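Local coordinates for protein VIN1 (Oscarella pearsei, PDB 6BFI) that binds actin filaments as a vinculin homolog of a sponge and may play a role in adhesion between cells, at residues 301-306 with 321-326; 315-320 with 361-366. All blocks are in the same frame, centred on the assembly; numbering follows the deposited sequence.

Contact 1 (301-306 with 321-326)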
loop_
_atom_site.group_PDB
_atom_site.type_symbol
_atom_site.label_atom_id
_atom_site.label_comp_id
_atom_site.label_asym_id
_atom_site.label_seq_id
_atom_site.Cartn_x
_atom_site.Cartn_y
_atom_site.Cartn_z
ATOM N N GLU A 301 12.841 -16.460 11.649
ATOM C CA GLU A 301 11.850 -16.352 10.583
ATOM C C GLU A 301 11.741 -17.658 9.804
ATOM O O GLU A 301 10.637 -18.086 9.440
ATOM C CB GLU A 301 12.201 -15.189 9.653
ATOM C CG GLU A 301 11.388 -15.127 8.364
ATOM C CD GLU A 301 9.939 -14.699 8.574
ATOM O OE1 GLU A 301 9.526 -14.472 9.733
ATOM O OE2 GLU A 301 9.209 -14.582 7.569
ATOM N N GLY A 302 12.876 -18.315 9.555
ATOM C CA GLY A 302 12.841 -19.598 8.871
ATOM C C GLY A 302 12.048 -20.645 9.630
ATOM O O GLY A 302 11.253 -21.382 9.042
ATOM N N ARG A 303 12.248 -20.723 10.949
ATOM C CA ARG A 303 11.500 -21.694 11.743
ATOM C C ARG A 303 10.030 -21.309 11.859
ATOM O O ARG A 303 9.159 -22.190 11.888
ATOM C CB ARG A 303 12.138 -21.839 13.125
ATOM C CG ARG A 303 13.585 -22.310 13.069
ATOM C CD ARG A 303 14.219 -22.423 14.445
ATOM N NE ARG A 303 15.620 -22.827 14.346
ATOM C CZ ARG A 303 16.449 -22.934 15.380
ATOM N NH1 ARG A 303 16.024 -22.668 16.608
ATOM N NH2 ARG A 303 17.707 -23.308 15.185
ATOM N N ARG A 304 9.740 -20.006 11.920
ATOM C CA ARG A 304 8.353 -19.553 11.932
ATOM C C ARG A 304 7.624 -19.995 10.671
ATOM O O ARG A 304 6.490 -20.482 10.739
ATOM C CB ARG A 304 8.294 -18.031 12.072
ATOM C CG ARG A 304 6.899 -17.486 12.330
ATOM C CD ARG A 304 6.815 -15.993 12.039
ATOM N NE ARG A 304 6.488 -15.725 10.641
ATOM C CZ ARG A 304 5.250 -15.568 10.182
ATOM N NH1 ARG A 304 4.216 -15.648 11.011
ATOM N NH2 ARG A 304 5.042 -15.328 8.893
ATOM N N VAL A 305 8.261 -19.833 9.509
ATOM C CA VAL A 305 7.655 -20.317 8.273
ATOM C C VAL A 305 7.596 -21.840 8.262
ATOM O O VAL A 305 6.651 -22.429 7.719
ATOM C CB VAL A 305 8.419 -19.766 7.055
ATOM C CG1 VAL A 305 7.842 -20.319 5.761
ATOM C CG2 VAL A 305 8.374 -18.244 7.050
ATOM N N ALA A 306 8.584 -22.505 8.869
ATOM C CA ALA A 306 8.570 -23.964 8.923
ATOM C C ALA A 306 7.350 -24.480 9.680
ATOM O O ALA A 306 6.759 -25.498 9.301
ATOM C CB ALA A 306 9.856 -24.481 9.569
ATOM N N ALA A 321 17.878 -26.526 7.579
ATOM C CA ALA A 321 18.684 -25.359 7.235
ATOM C C ALA A 321 18.890 -24.459 8.447
ATOM O O ALA A 321 19.976 -23.896 8.637
ATOM C CB ALA A 321 18.028 -24.584 6.093
ATOM N N ALA A 322 17.860 -24.323 9.287
ATOM C CA ALA A 322 17.977 -23.487 10.477
ATOM C C ALA A 322 19.039 -24.025 11.429
ATOM O O ALA A 322 19.919 -23.283 11.881
ATOM C CB ALA A 322 16.624 -23.384 11.179
ATOM N N ASP A 323 18.974 -25.323 11.743
ATOM C CA ASP A 323 19.947 -25.899 12.667
ATOM C C ASP A 323 21.348 -25.933 12.069
ATOM O O ASP A 323 22.336 -25.798 12.803
ATOM C CB ASP A 323 19.509 -27.301 13.089
ATOM C CG ASP A 323 18.468 -27.276 14.192
ATOM O OD1 ASP A 323 18.491 -26.328 15.007
ATOM O OD2 ASP A 323 17.632 -28.202 14.245
ATOM N N GLU A 324 21.457 -26.116 10.751
ATOM C CA GLU A 324 22.762 -26.018 10.105
ATOM C C GLU A 324 23.347 -24.623 10.280
ATOM O O GLU A 324 24.529 -24.467 10.616
ATOM C CB GLU A 324 22.644 -26.369 8.622
ATOM C CG GLU A 324 23.966 -26.319 7.871
ATOM C CD GLU A 324 23.821 -26.672 6.402
ATOM O OE1 GLU A 324 22.850 -26.207 5.768
ATOM O OE2 GLU A 324 24.676 -27.421 5.884
ATOM N N LEU A 325 22.522 -23.592 10.069
ATOM C CA LEU A 325 22.999 -22.222 10.239
ATOM C C LEU A 325 23.385 -21.945 11.688
ATOM O O LEU A 325 24.383 -21.262 11.948
ATOM C CB LEU A 325 21.937 -21.234 9.761
ATOM C CG LEU A 325 22.088 -20.790 8.305
ATOM C CD1 LEU A 325 20.786 -20.216 7.774
ATOM C CD2 LEU A 325 23.212 -19.770 8.188
ATOM N N ASP A 326 22.614 -22.469 12.644
ATOM C CA ASP A 326 22.983 -22.316 14.048
ATOM C C ASP A 326 24.328 -22.971 14.340
ATOM O O ASP A 326 25.152 -22.416 15.078
ATOM C CB ASP A 326 21.895 -22.901 14.947
ATOM C CG ASP A 326 21.021 -21.832 15.574
ATOM O OD1 ASP A 326 21.548 -20.744 15.893
ATOM O OD2 ASP A 326 19.809 -22.080 15.749
#

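Contact 2 (315-320 with 361-366)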
loop_
_atom_site.group_PDB
_atom_site.type_symbol
_atom_site.label_atom_id
_atom_site.label_comp_id
_atom_site.label_asym_id
_atom_site.label_seq_id
_atom_site.Cartn_x
_atom_site.Cartn_y
_atom_site.Cartn_z
ATOM N N ARG A 315 8.824 -28.540 6.021
ATOM C CA ARG A 315 9.008 -28.225 7.433
ATOM C C ARG A 315 10.356 -28.735 7.931
ATOM O O ARG A 315 11.179 -27.968 8.446
ATOM C CB ARG A 315 7.858 -28.828 8.241
ATOM C CG ARG A 315 7.863 -28.516 9.726
ATOM C CD ARG A 315 6.561 -28.999 10.349
ATOM N NE ARG A 315 6.370 -28.525 11.716
ATOM C CZ ARG A 315 5.212 -28.591 12.367
ATOM N NH1 ARG A 315 4.143 -29.104 11.771
ATOM N NH2 ARG A 315 5.118 -28.139 13.611
ATOM N N ALA A 316 10.601 -30.038 7.768
ATOM C CA ALA A 316 11.857 -30.623 8.226
ATOM C C ALA A 316 13.052 -30.074 7.457
ATOM O O ALA A 316 14.166 -30.038 7.990
ATOM C CB ALA A 316 11.799 -32.146 8.103
ATOM N N LYS A 317 12.845 -29.646 6.209
ATOM C CA LYS A 317 13.939 -29.073 5.430
ATOM C C LYS A 317 14.298 -27.679 5.933
ATOM O O LYS A 317 15.479 -27.359 6.121
ATOM C CB LYS A 317 13.558 -29.037 3.949
ATOM C CG LYS A 317 14.680 -28.598 3.022
ATOM C CD LYS A 317 14.308 -28.835 1.565
ATOM C CE LYS A 317 15.491 -28.588 0.644
ATOM N NZ LYS A 317 16.653 -29.457 0.977
ATOM N N LEU A 318 13.286 -26.835 6.153
ATOM C CA LEU A 318 13.534 -25.511 6.716
ATOM C C LEU A 318 14.186 -25.612 8.089
ATOM O O LEU A 318 15.118 -24.860 8.400
ATOM C CB LEU A 318 12.228 -24.721 6.796
ATOM C CG LEU A 318 11.697 -24.145 5.483
ATOM C CD1 LEU A 318 10.242 -23.715 5.626
ATOM C CD2 LEU A 318 12.562 -22.974 5.045
ATOM N N LEU A 319 13.714 -26.545 8.921
ATOM C CA LEU A 319 14.341 -26.744 10.224
ATOM C C LEU A 319 15.773 -27.248 10.080
ATOM O O LEU A 319 16.651 -26.876 10.870
ATOM C CB LEU A 319 13.505 -27.708 11.064
ATOM C CG LEU A 319 12.117 -27.193 11.448
ATOM C CD1 LEU A 319 11.326 -28.258 12.189
ATOM C CD2 LEU A 319 12.232 -25.927 12.284
ATOM N N ALA A 320 16.032 -28.086 9.072
ATOM C CA ALA A 320 17.392 -28.562 8.835
ATOM C C ALA A 320 18.321 -27.406 8.482
ATOM O O ALA A 320 19.432 -27.299 9.016
ATOM C CB ALA A 320 17.397 -29.617 7.729
ATOM N N GLU A 361 16.487 -18.305 2.572
ATOM C CA GLU A 361 15.509 -17.393 1.985
ATOM C C GLU A 361 14.784 -18.045 0.812
ATOM O O GLU A 361 13.550 -17.959 0.703
ATOM C CB GLU A 361 16.206 -16.106 1.543
ATOM C CG GLU A 361 15.304 -15.095 0.860
ATOM C CD GLU A 361 16.052 -13.845 0.426
ATOM O OE1 GLU A 361 17.268 -13.753 0.696
ATOM O OE2 GLU A 361 15.422 -12.955 -0.184
ATOM N N GLN A 362 15.532 -18.722 -0.062
ATOM C CA GLN A 362 14.914 -19.353 -1.224
ATOM C C GLN A 362 13.947 -20.454 -0.807
ATOM O O GLN A 362 12.874 -20.604 -1.404
ATOM C CB GLN A 362 15.987 -19.908 -2.160
ATOM C CG GLN A 362 15.442 -20.398 -3.496
ATOM C CD GLN A 362 14.744 -19.297 -4.280
ATOM O OE1 GLN A 362 15.113 -18.126 -4.193
ATOM N NE2 GLN A 362 13.726 -19.669 -5.046
ATOM N N GLU A 363 14.304 -21.231 0.219
ATOM C CA GLU A 363 13.401 -22.282 0.679
ATOM C C GLU A 363 12.168 -21.701 1.362
ATOM O O GLU A 363 11.099 -22.321 1.334
ATOM C CB GLU A 363 14.135 -23.238 1.620
ATOM C CG GLU A 363 14.041 -24.709 1.220
ATOM C CD GLU A 363 14.712 -25.010 -0.113
ATOM O OE1 GLU A 363 14.100 -24.751 -1.171
ATOM O OE2 GLU A 363 15.859 -25.505 -0.102
ATOM N N ILE A 364 12.295 -20.526 1.981
ATOM C CA ILE A 364 11.120 -19.842 2.517
ATOM C C ILE A 364 10.178 -19.459 1.383
ATOM O O ILE A 364 8.960 -19.687 1.452
ATOM C CB ILE A 364 11.544 -18.616 3.344
ATOM C CG1 ILE A 364 12.166 -19.064 4.668
ATOM C CG2 ILE A 364 10.361 -17.696 3.586
ATOM C CD1 ILE A 364 12.624 -17.918 5.543
ATOM N N ARG A 365 10.731 -18.884 0.309
ATOM C CA ARG A 365 9.908 -18.584 -0.859
ATOM C C ARG A 365 9.258 -19.845 -1.418
ATOM O O ARG A 365 8.084 -19.826 -1.811
ATOM C CB ARG A 365 10.750 -17.891 -1.930
ATOM C CG ARG A 365 11.144 -16.472 -1.572
ATOM C CD ARG A 365 11.498 -15.672 -2.810
ATOM N NE ARG A 365 12.782 -16.074 -3.373
ATOM C CZ ARG A 365 13.942 -15.508 -3.056
ATOM N NH1 ARG A 365 13.976 -14.514 -2.178
ATOM N NH2 ARG A 365 15.065 -15.934 -3.616
ATOM N N LYS A 366 10.001 -20.954 -1.450
ATOM C CA LYS A 366 9.438 -22.202 -1.958
ATOM C C LYS A 366 8.308 -22.700 -1.064
ATOM O O LYS A 366 7.308 -23.235 -1.558
ATOM C CB LYS A 366 10.539 -23.258 -2.084
ATOM C CG LYS A 366 10.144 -24.472 -2.914
ATOM C CD LYS A 366 11.373 -25.223 -3.414
ATOM C CE LYS A 366 11.017 -26.187 -4.538
ATOM N NZ LYS A 366 12.226 -26.755 -5.205
#

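Contact 1 (301-306 with 321-326)
Arg303 reaches across from helix 289-306 to Ala322, Asp323 and Asp326 of helix 312-338, and its side chain shows how a long residue can join two helices: the axes of the two segments come within 10.1 Å, antiparallel at 162°. CB sets the course: CG stands anti to the carbonyl carbon (chi1 -60°), and from there the chain is extended as far as NE, which brings the guanidinium to the neighbouring helix. On the way CG passes Ala322 CB at 3.7 Å. Farther out, NE lies 3.4 Å from Ala322 CB, the methyl sitting at the edge of the guanidinium and in its plane. At the tip, NH2 is the shared partner of two carboxylates. It forms salt bridges with Asp326 OD2, modelled at 2.5 Å, a value doubtfully short to take literally, and with Asp323 OD1 at 3.1 Å. Each carboxylate plane is turned 66° from the guanidinium, and Asp323 OD1 lies well outside the guanidinium plane, where charge attraction alone acts. One positive group between two acids probably eases the repulsion these would otherwise feel. Around this partly exposed network Ala322 and Asp326 also touch Ile299 on helix 289-306, Leu325 packs on Leu360 of helix 344-375, and Arg304, on helix 289-306, meets Leu423 of helix 399-427, placing the pair within a bundle of helices.

Contact 2 (315-320 with 361-366)
Leu318 of helix 312-338 packs its CD2 methyl against Glu363 and Ile364 of helix 344-375, and this is the buried half of a contact whose other half is polar and faces outward. The two helix segments are antiparallel (163°), and their nearest CA atoms belong to Leu318 and Glu363. With CG anti to its carbonyl carbon, Leu318 directs CD2 to the opposing backbone, where it lies 3.8 Å from Glu363 CB and 3.9 Å from Ile364 CG1. The same methyl approaches the main chain, 3.9 Å from Ile364 N, so it rests on the helix surface as well as on side chains. Ile364 also touches Phe275 of helix 268-283 and Val305 of helix 289-306.

Toward solvent the packing gives way to Lys317 and Glu363, which cross at about a right angle. Lys317 is stretched out until its last torsion, where a bend (chi4 58°) turns the ammonium aside and presents CE to the acid. Consequently CE, not the nitrogen, comes nearest: it is 3.2 Å from Glu363 OE2, whereas NZ stays 4.2 Å from that oxygen. The bend of Glu363 at chi2 (64°) turns its carboxylate to the lysine, while its CG lies near Lys317 CD and CE. An alanine in place of Glu363 would keep the CB that meets Leu318 but would probably leave Lys317 without its nearby negative charge and its methylenes without cover. The chemistry is thus divided: the buried packing rests on aliphatic carbon, while the outer pair of opposite charges, too far apart for a salt bridge, is likely to add a general electrostatic attraction rather than a fixed bond.

In the fold
Followed from the N terminus, the chain runs along helix 289-306, turns, and returns antiparallel along helix 312-338, so that contact 1 closes a short hairpin with 14 residues between its segments. Contact 2 spans 40 intervening residues, mostly helix, and joins the first part of helix 312-338 to helix 344-375. The segments alternate along the chain as 301-306, 315-320, 321-326 and 361-366; the two closures therefore cross. Both use helix 312-338, and their centres lie about 7 Å apart. They meet directly where Ala306 packs on Leu318 and Leu319, and where Gly302 lies against Ile364. Together they tie three successive helices into one side-by-side group.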